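Local coordinates for putative peptide ABC-transport system periplasmic peptide-binding protein (Campylobacter jejuni, PDB 4OEV), which binds nickel(II) outside the cytoplasm as the extracytoplasmic component of an ABC-type nickel importer, at residues Ala239-Met245 / Ser379-Gly385; Phe395-Glu399 / Pro453-Leu457. All blocks are in the same frame, centred on the assembly; numbering follows the deposited sequence.

Contact 1 of 2, residues Ala239-Met245 / Ser379-Gly385; sequences ADYRALM and SFLIGWG. With OXL (oxalate ion), chain D.
Tyr241 and Trp384 form a hydrogen-bonded antiparallel pair. Trp384 O lies over one face of the Tyr241 ring, 3.3 Å from CD2 and toward the rim. The phenol reaches across the strands, with Tyr241 OH 3.6 Å from Trp384 CB. At chi1 63°, Tyr241 CG stands between its backbone N and carbonyl carbon, and the ring leans toward Trp384. At chi1 -62°, Trp384 CG is anti to its carbonyl carbon, and the indole runs away from strand 241-245. There one indole face receives the oxalate, whose O4 lies 3.3 Å from Trp384 CZ3. Ile382 CG1 also touches oxalate O1. Gly383 N gives O1 a weak hydrogen bond of 2.9 Å, and Arg344 gives the oxalate another bond.

Farther along this face, Ala243 CB meets Ile382 CG2. Met245 crosses Ile382, CG to CD1 at 3.8 Å, and its bent end carries CE to Phe380 CB. On the other face, Arg242 grips Asp240 with NH1 and NH2, one to each carboxylate oxygen. The bond from Arg242 NH1 to Asp240 OD1 is 3.0 Å long and meets OD1 from above the carboxylate plane. Asp240 OD1 also bonds His480 ND1, and OD2 the backbone N of His481. Both histidines bind nickel, which makes Asp240 a second-shell residue. Gly383 has no side chain, and Arg242 NH1 comes within 3.3 Å of its CA. Strand 379-384 lines part of the oxalate pocket with Phe380, Ile382, Gly383 and Trp384, and strand 241-245 pairs with it in the antiparallel sheet.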
ATOM      1  N   ALA A 239      -0.245   3.110   8.638  1.00 36.86           N
ATOM      2  CA  ALA A 239      -1.477   3.669   8.072  1.00 36.63           C
ATOM      3  C   ALA A 239      -2.263   2.554   7.370  1.00 35.97           C
ATOM      4  O   ALA A 239      -3.201   2.800   6.600  1.00 33.20           O
ATOM      5  CB  ALA A 239      -1.152   4.844   7.092  1.00 33.41           C
ATOM      6  N   ASP A 240      -1.849   1.316   7.621  1.00 35.36           N
ATOM      7  CA  ASP A 240      -2.449   0.159   6.979  1.00 32.70           C
ATOM      8  C   ASP A 240      -3.749  -0.273   7.665  1.00 31.71           C
ATOM      9  O   ASP A 240      -3.735  -0.533   8.866  1.00 32.62           O
ATOM     10  CB  ASP A 240      -1.449  -0.992   7.007  1.00 33.24           C
ATOM     11  CG  ASP A 240      -1.869  -2.137   6.125  1.00 30.98           C
ATOM     12  OD1 ASP A 240      -2.802  -1.972   5.310  1.00 32.81           O
ATOM     13  OD2 ASP A 240      -1.233  -3.191   6.202  1.00 32.94           O
ATOM     14  N   TYR A 241      -4.853  -0.366   6.929  1.00 30.84           N
ATOM     15  CA  TYR A 241      -6.119  -0.884   7.547  1.00 30.73           C
ATOM     16  C   TYR A 241      -6.629  -2.171   6.874  1.00 28.79           C
ATOM     17  O   TYR A 241      -6.284  -2.469   5.729  1.00 25.92           O
ATOM     18  CB  TYR A 241      -7.222   0.194   7.516  1.00 30.58           C
ATOM     19  CG  TYR A 241      -7.625   0.596   6.098  1.00 31.08           C
ATOM     20  CD1 TYR A 241      -8.522  -0.187   5.361  1.00 31.97           C
ATOM     21  CD2 TYR A 241      -7.136   1.760   5.516  1.00 31.23           C
ATOM     22  CE1 TYR A 241      -8.875   0.170   4.043  1.00 31.79           C
ATOM     23  CE2 TYR A 241      -7.507   2.134   4.207  1.00 30.56           C
ATOM     24  CZ  TYR A 241      -8.347   1.321   3.489  1.00 31.99           C
ATOM     25  OH  TYR A 241      -8.703   1.656   2.208  1.00 28.36           O
ATOM     26  N   ARG A 242      -7.445  -2.952   7.596  1.00 30.04           N
ATOM     27  CA  ARG A 242      -8.123  -4.111   7.043  1.00 31.27           C
ATOM     28  C   ARG A 242      -9.612  -3.796   6.978  1.00 28.14           C
ATOM     29  O   ARG A 242     -10.108  -3.070   7.808  1.00 26.95           O
ATOM     30  CB  ARG A 242      -7.937  -5.408   7.884  1.00 30.49           C
ATOM     31  CG  ARG A 242      -6.480  -5.887   7.895  1.00 30.35           C
ATOM     32  CD  ARG A 242      -6.083  -6.553   6.600  1.00 29.82           C
ATOM     33  NE  ARG A 242      -4.638  -6.664   6.511  1.00 31.51           N
ATOM     34  CZ  ARG A 242      -3.831  -5.701   6.082  1.00 29.44           C
ATOM     35  NH1 ARG A 242      -4.303  -4.515   5.697  1.00 29.94           N
ATOM     36  NH2 ARG A 242      -2.530  -5.914   6.053  1.00 29.24           N
ATOM     37  N   ALA A 243     -10.280  -4.346   5.979  1.00 25.79           N
ATOM     38  CA  ALA A 243     -11.711  -4.089   5.733  1.00 24.08           C
ATOM     39  C   ALA A 243     -12.308  -5.228   4.955  1.00 27.68           C
ATOM     40  O   ALA A 243     -11.560  -5.966   4.301  1.00 28.78           O
ATOM     41  CB  ALA A 243     -11.887  -2.709   4.940  1.00 29.76           C
ATOM     42  N   LEU A 244     -13.654  -5.379   5.016  1.00 23.05           N
ATOM     43  CA  LEU A 244     -14.366  -6.223   4.071  1.00 27.20           C
ATOM     44  C   LEU A 244     -14.668  -5.380   2.828  1.00 27.37           C
ATOM     45  O   LEU A 244     -15.368  -4.373   2.936  1.00 24.55           O
ATOM     46  CB  LEU A 244     -15.702  -6.763   4.638  1.00 27.77           C
ATOM     47  CG  LEU A 244     -16.403  -7.709   3.684  1.00 26.34           C
ATOM     48  CD1 LEU A 244     -15.511  -8.920   3.583  1.00 25.34           C
ATOM     49  CD2 LEU A 244     -17.866  -8.091   4.267  1.00 25.96           C
ATOM     50  N   MET A 245     -14.154  -5.807   1.673  1.00 25.59           N
ATOM     51  CA  MET A 245     -14.447  -5.154   0.367  1.00 27.22           C
ATOM     52  C   MET A 245     -15.764  -5.737  -0.140  1.00 27.07           C
ATOM     53  O   MET A 245     -15.812  -6.927  -0.384  1.00 28.16           O
ATOM     54  CB  MET A 245     -13.338  -5.454  -0.647  1.00 28.50           C
ATOM     55  CG  MET A 245     -13.392  -4.755  -2.107  1.00 26.10           C
ATOM     56  SD  MET A 245     -12.776  -5.871  -3.418  1.00 33.20           S
ATOM     57  CE  MET A 245     -14.174  -6.995  -3.554  1.00 36.66           C
ATOM     58  N   SER A 379     -17.045 -10.809  -1.899  1.00 25.72           N
ATOM     59  CA  SER A 379     -16.428  -9.911  -0.955  1.00 26.31           C
ATOM     60  C   SER A 379     -15.044 -10.464  -0.599  1.00 24.61           C
ATOM     61  O   SER A 379     -14.747 -11.661  -0.834  1.00 27.55           O
ATOM     62  CB  SER A 379     -17.304  -9.724   0.285  1.00 28.29           C
ATOM     63  OG  SER A 379     -17.436 -10.919   1.054  1.00 29.59           O
ATOM     64  N   PHE A 380     -14.207  -9.600  -0.070  1.00 26.79           N
ATOM     65  CA  PHE A 380     -12.778  -9.894   0.051  1.00 29.08           C
ATOM     66  C   PHE A 380     -12.215  -9.178   1.273  1.00 26.73           C
ATOM     67  O   PHE A 380     -12.516  -8.001   1.475  1.00 27.91           O
ATOM     68  CB  PHE A 380     -12.035  -9.433  -1.253  1.00 28.98           C
ATOM     69  CG  PHE A 380     -10.556  -9.708  -1.248  1.00 29.67           C
ATOM     70  CD1 PHE A 380     -10.077 -10.997  -1.441  1.00 31.02           C
ATOM     71  CD2 PHE A 380      -9.647  -8.662  -1.070  1.00 30.91           C
ATOM     72  CE1 PHE A 380      -8.699 -11.241  -1.449  1.00 34.30           C
ATOM     73  CE2 PHE A 380      -8.257  -8.904  -1.082  1.00 33.18           C
ATOM     74  CZ  PHE A 380      -7.793 -10.189  -1.247  1.00 32.05           C
ATOM     75  N   LEU A 381     -11.424  -9.886   2.098  1.00 25.71           N
ATOM     76  CA  LEU A 381     -10.824  -9.298   3.286  1.00 25.54           C
ATOM     77  C   LEU A 381      -9.593  -8.517   2.792  1.00 27.57           C
ATOM     78  O   LEU A 381      -8.527  -9.100   2.674  1.00 28.64           O
ATOM     79  CB  LEU A 381     -10.412 -10.383   4.303  1.00 29.26           C
ATOM     80  CG  LEU A 381     -10.508  -9.940   5.775  1.00 31.35           C
ATOM     81  CD1 LEU A 381      -9.690  -8.698   6.034  1.00 31.67           C
ATOM     82  CD2 LEU A 381     -11.943  -9.639   6.145  1.00 29.75           C
ATOM     83  N   ILE A 382      -9.799  -7.237   2.513  1.00 23.46           N
ATOM     84  CA  ILE A 382      -8.872  -6.354   1.758  1.00 21.96           C
ATOM     85  C   ILE A 382      -8.058  -5.466   2.706  1.00 25.42           C
ATOM     86  O   ILE A 382      -8.367  -5.397   3.898  1.00 27.44           O
ATOM     87  CB  ILE A 382      -9.707  -5.459   0.790  1.00 20.31           C
ATOM     88  CG1 ILE A 382      -8.839  -4.861  -0.362  1.00 21.54           C
ATOM     89  CG2 ILE A 382     -10.309  -4.254   1.610  1.00 26.72           C
ATOM     90  CD1 ILE A 382      -9.702  -4.320  -1.498  1.00 23.14           C
ATOM     91  N   GLY A 383      -6.997  -4.777   2.212  1.00 23.92           N
ATOM     92  CA  GLY A 383      -6.274  -3.888   3.090  1.00 20.26           C
ATOM     93  C   GLY A 383      -5.648  -2.811   2.137  1.00 23.36           C
ATOM     94  O   GLY A 383      -5.438  -3.134   0.970  1.00 25.83           O
ATOM     95  N   TRP A 384      -5.451  -1.581   2.618  1.00 27.45           N
ATOM     96  CA  TRP A 384      -4.731  -0.500   1.863  1.00 24.49           C
ATOM     97  C   TRP A 384      -4.187   0.450   2.881  1.00 24.14           C
ATOM     98  O   TRP A 384      -4.510   0.335   4.045  1.00 27.10           O
ATOM     99  CB  TRP A 384      -5.660   0.297   0.909  1.00 23.23           C
ATOM    100  CG  TRP A 384      -6.294  -0.478  -0.171  1.00 26.75           C
ATOM    101  CD1 TRP A 384      -7.642  -0.780  -0.301  1.00 30.98           C
ATOM    102  CD2 TRP A 384      -5.642  -1.067  -1.272  1.00 28.77           C
ATOM    103  NE1 TRP A 384      -7.836  -1.543  -1.434  1.00 31.15           N
ATOM    104  CE2 TRP A 384      -6.623  -1.704  -2.057  1.00 29.51           C
ATOM    105  CE3 TRP A 384      -4.311  -1.072  -1.720  1.00 34.38           C
ATOM    106  CZ2 TRP A 384      -6.307  -2.372  -3.242  1.00 29.01           C
ATOM    107  CZ3 TRP A 384      -4.006  -1.752  -2.887  1.00 35.20           C
ATOM    108  CH2 TRP A 384      -4.999  -2.367  -3.638  1.00 32.28           C
ATOM    109  N   GLY A 385      -3.376   1.429   2.459  1.00 26.29           N
ATOM    110  CA  GLY A 385      -3.002   2.469   3.397  1.00 26.72           C
ATOM    111  C   GLY A 385      -1.577   2.977   3.149  1.00 29.22           C
ATOM    112  O   GLY A 385      -0.673   2.178   2.891  1.00 32.86           O
TER
HETATM  113  C1  OXL D 502      -4.739  -6.288  -0.166  1.00 25.78           C
HETATM  114  C2  OXL D 502      -4.587  -5.526  -1.478  1.00 32.00           C
HETATM  115  O1  OXL D 502      -5.885  -6.652   0.335  1.00 25.19           O
HETATM  116  O2  OXL D 502      -5.468  -5.725  -2.334  1.00 35.76           O
HETATM  117  O3  OXL D 502      -3.670  -6.594   0.400  1.00 21.77           O
HETATM  118  O4  OXL D 502      -3.535  -4.841  -1.761  1.00 26.96           O

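Contact 2 of 2, residues Phe395-Glu399 / Pro453-Leu457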
ATOM      1  N   PHE A 395      -7.155   7.588  -4.539  1.00 27.62           N
ATOM      2  CA  PHE A 395      -7.588   7.744  -5.910  1.00 25.06           C
ATOM      3  C   PHE A 395      -7.675   6.393  -6.683  1.00 28.03           C
ATOM      4  O   PHE A 395      -8.739   6.055  -7.283  1.00 29.77           O
ATOM      5  CB  PHE A 395      -6.678   8.737  -6.657  1.00 24.19           C
ATOM      6  CG  PHE A 395      -7.274   9.243  -7.979  1.00 25.07           C
ATOM      7  CD1 PHE A 395      -8.144  10.309  -7.978  1.00 26.10           C
ATOM      8  CD2 PHE A 395      -6.973   8.612  -9.195  1.00 28.02           C
ATOM      9  CE1 PHE A 395      -8.703  10.800  -9.214  1.00 29.24           C
ATOM     10  CE2 PHE A 395      -7.541   9.064 -10.430  1.00 31.17           C
ATOM     11  CZ  PHE A 395      -8.403  10.149 -10.428  1.00 30.55           C
ATOM     12  N   ARG A 396      -6.629   5.587  -6.652  1.00 24.69           N
ATOM     13  CA  ARG A 396      -6.690   4.331  -7.430  1.00 22.84           C
ATOM     14  C   ARG A 396      -7.658   3.339  -6.782  1.00 23.69           C
ATOM     15  O   ARG A 396      -7.999   2.326  -7.416  1.00 24.02           O
ATOM     16  CB  ARG A 396      -5.315   3.648  -7.524  1.00 21.70           C
ATOM     17  CG  ARG A 396      -4.415   4.357  -8.568  1.00 23.87           C
ATOM     18  CD  ARG A 396      -2.938   3.938  -8.445  1.00 25.61           C
ATOM     19  NE  ARG A 396      -2.342   4.580  -7.274  1.00 31.08           N
ATOM     20  CZ  ARG A 396      -1.046   4.503  -6.942  1.00 31.12           C
ATOM     21  NH1 ARG A 396      -0.609   5.152  -5.877  1.00 29.62           N
ATOM     22  NH2 ARG A 396      -0.193   3.800  -7.671  1.00 31.88           N
ATOM     23  N   VAL A 397      -8.032   3.612  -5.536  1.00 21.46           N
ATOM     24  CA  VAL A 397      -8.858   2.595  -4.786  1.00 22.89           C
ATOM     25  C   VAL A 397     -10.382   2.808  -4.901  1.00 26.82           C
ATOM     26  O   VAL A 397     -11.137   1.822  -5.016  1.00 27.07           O
ATOM     27  CB  VAL A 397      -8.440   2.574  -3.304  1.00 23.23           C
ATOM     28  CG1 VAL A 397      -9.402   1.666  -2.394  1.00 24.39           C
ATOM     29  CG2 VAL A 397      -7.034   2.073  -3.167  1.00 25.82           C
ATOM     30  N   PHE A 398     -10.823   4.070  -4.867  1.00 26.89           N
ATOM     31  CA  PHE A 398     -12.258   4.433  -4.764  1.00 24.64           C
ATOM     32  C   PHE A 398     -12.794   5.132  -5.998  1.00 27.39           C
ATOM     33  O   PHE A 398     -13.998   5.182  -6.208  1.00 26.90           O
ATOM     34  CB  PHE A 398     -12.480   5.366  -3.562  1.00 25.18           C
ATOM     35  CG  PHE A 398     -12.066   4.720  -2.226  1.00 28.41           C
ATOM     36  CD1 PHE A 398     -12.825   3.695  -1.692  1.00 26.53           C
ATOM     37  CD2 PHE A 398     -10.925   5.139  -1.555  1.00 25.76           C
ATOM     38  CE1 PHE A 398     -12.439   3.078  -0.482  1.00 27.85           C
ATOM     39  CE2 PHE A 398     -10.531   4.537  -0.362  1.00 26.65           C
ATOM     40  CZ  PHE A 398     -11.301   3.509   0.182  1.00 28.53           C
ATOM     41  N   GLU A 399     -11.917   5.766  -6.776  1.00 24.22           N
ATOM     42  CA  GLU A 399     -12.453   6.548  -7.863  1.00 22.09           C
ATOM     43  C   GLU A 399     -12.961   5.701  -9.017  1.00 26.30           C
ATOM     44  O   GLU A 399     -12.386   4.625  -9.366  1.00 26.83           O
ATOM     45  CB  GLU A 399     -11.371   7.579  -8.306  1.00 28.24           C
ATOM     46  CG  GLU A 399     -11.896   8.959  -8.690  1.00 32.13           C
ATOM     47  CD  GLU A 399     -12.052   9.018 -10.170  1.00 39.31           C
ATOM     48  OE1 GLU A 399     -12.554  10.039 -10.683  1.00 41.44           O
ATOM     49  OE2 GLU A 399     -11.592   8.052 -10.847  1.00 42.11           O
ATOM     50  N   PRO A 453     -18.277   1.595   0.567  1.00 27.68           N
ATOM     51  CA  PRO A 453     -17.753   0.561  -0.327  1.00 27.15           C
ATOM     52  C   PRO A 453     -17.313  -0.680   0.468  1.00 25.10           C
ATOM     53  O   PRO A 453     -17.107  -1.762  -0.119  1.00 23.64           O
ATOM     54  CB  PRO A 453     -16.538   1.243  -0.944  1.00 29.12           C
ATOM     55  CG  PRO A 453     -16.074   2.164   0.129  1.00 30.29           C
ATOM     56  CD  PRO A 453     -17.332   2.724   0.717  1.00 30.51           C
ATOM     57  N   PHE A 454     -17.057  -0.469   1.760  1.00 25.83           N
ATOM     58  CA  PHE A 454     -16.409  -1.482   2.621  1.00 28.71           C
ATOM     59  C   PHE A 454     -17.180  -1.711   3.921  1.00 33.33           C
ATOM     60  O   PHE A 454     -18.071  -0.928   4.301  1.00 34.11           O
ATOM     61  CB  PHE A 454     -14.972  -1.101   3.059  1.00 28.20           C
ATOM     62  CG  PHE A 454     -13.918  -0.930   1.944  1.00 24.96           C
ATOM     63  CD1 PHE A 454     -14.096  -1.342   0.603  1.00 25.19           C
ATOM     64  CD2 PHE A 454     -12.662  -0.418   2.303  1.00 27.77           C
ATOM     65  CE1 PHE A 454     -13.086  -1.120  -0.362  1.00 29.36           C
ATOM     66  CE2 PHE A 454     -11.644  -0.203   1.346  1.00 28.37           C
ATOM     67  CZ  PHE A 454     -11.850  -0.576   0.023  1.00 31.06           C
ATOM     68  N   ILE A 455     -16.758  -2.737   4.663  1.00 31.45           N
ATOM     69  CA  ILE A 455     -16.844  -2.656   6.129  1.00 28.62           C
ATOM     70  C   ILE A 455     -15.419  -2.379   6.638  1.00 31.38           C
ATOM     71  O   ILE A 455     -14.542  -3.260   6.481  1.00 28.38           O
ATOM     72  CB  ILE A 455     -17.319  -3.918   6.817  1.00 28.60           C
ATOM     73  CG1 ILE A 455     -18.711  -4.319   6.305  1.00 30.11           C
ATOM     74  CG2 ILE A 455     -17.341  -3.669   8.292  1.00 27.20           C
ATOM     75  CD1 ILE A 455     -19.213  -5.620   6.923  1.00 31.63           C
ATOM     76  N   PHE A 456     -15.149  -1.171   7.140  1.00 30.56           N
ATOM     77  CA  PHE A 456     -13.794  -0.904   7.673  1.00 32.11           C
ATOM     78  C   PHE A 456     -13.669  -1.623   9.013  1.00 32.93           C
ATOM     79  O   PHE A 456     -14.598  -1.593   9.803  1.00 34.29           O
ATOM     80  CB  PHE A 456     -13.523   0.568   7.851  1.00 29.78           C
ATOM     81  CG  PHE A 456     -13.193   1.272   6.579  1.00 29.11           C
ATOM     82  CD1 PHE A 456     -11.857   1.526   6.252  1.00 29.10           C
ATOM     83  CD2 PHE A 456     -14.176   1.683   5.722  1.00 28.11           C
ATOM     84  CE1 PHE A 456     -11.509   2.196   5.089  1.00 27.16           C
ATOM     85  CE2 PHE A 456     -13.818   2.368   4.499  1.00 27.80           C
ATOM     86  CZ  PHE A 456     -12.486   2.615   4.225  1.00 29.83           C
ATOM     87  N   LEU A 457     -12.527  -2.238   9.275  1.00 32.13           N
ATOM     88  CA  LEU A 457     -12.414  -3.047  10.499  1.00 29.06           C
ATOM     89  C   LEU A 457     -11.353  -2.478  11.432  1.00 32.43           C
ATOM     90  O   LEU A 457     -11.685  -2.031  12.528  1.00 33.62           O
ATOM     91  CB  LEU A 457     -12.109  -4.492  10.126  1.00 26.69           C
ATOM     92  CG  LEU A 457     -13.252  -5.132   9.326  1.00 27.46           C
ATOM     93  CD1 LEU A 457     -12.769  -6.440   8.656  1.00 30.41           C
ATOM     94  CD2 LEU A 457     -14.417  -5.435  10.284  1.00 32.20           C
TER
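A short helix, 395-398, meets the start of strand 454-467 in a buried aromatic cluster. The strand belongs to the antiparallel sheet that also holds strand 241-246. The contact is small and wholly apolar. Phe398 carries most of it from the helix side.

The Phe398 ring reaches the strand with its outer atoms. CE1 lies over one face of the Phe454 ring, 3.7 Å from Phe454 CZ. The two rings meet obliquely, with planes at 45° and centroids 5.4 Å apart. Chi1 of -60° sets Phe398 CG anti to its own carbonyl carbon, and from there the ring extends to the strand. The same CE1 touches Pro453 CG at 3.8 Å, where the two side chains cross at about a right angle. CE1 thus meets both neighbours. Phe398 CZ also approaches the edge of the Phe456 ring, 4.3 Å from Phe456 CZ.

Val397 adds a second point of contact. Its CG1 branch packs 4.1 Å from Phe454 CZ, and the side chains again cross at about a right angle. The same methyl sits over the centre of the Phe398 ring, 3.6 Å above its plane, and so backs that ring. Within the strand, Phe454 CD2 lies over one face of the Phe456 ring, so the two strand aromatics also pack on each other. Pro286 and Tyr241 extend the apolar cluster, and Val421 of helix 419-429 also touches Phe398. A one-turn helix thus packs against the start of a sheet strand through an aromatic cluster in the buried core of this family 5 solute-binding protein.

Contacts 1 and 2 share one antiparallel sheet, and their centres are about 8 Å apart. Strand 241-246 lies between strands 379-384 and 454-467. It pairs with the first in contact 1 and with the strand of contact 2 on its other edge. Leu244 N lies 2.7 Å from Ile455 O and Arg242 O 2.9 Å from Leu457 N, both probable hydrogen bonds. Phe454 and Phe456 of contact 2 also reach Tyr241 of contact 1. Contact 1 touches the oxalate directly, and the Trp384 side chain is about 5 Å from nickel. Contact 2 stands farther back, with the Val397 side chain about 8 Å from the oxalate.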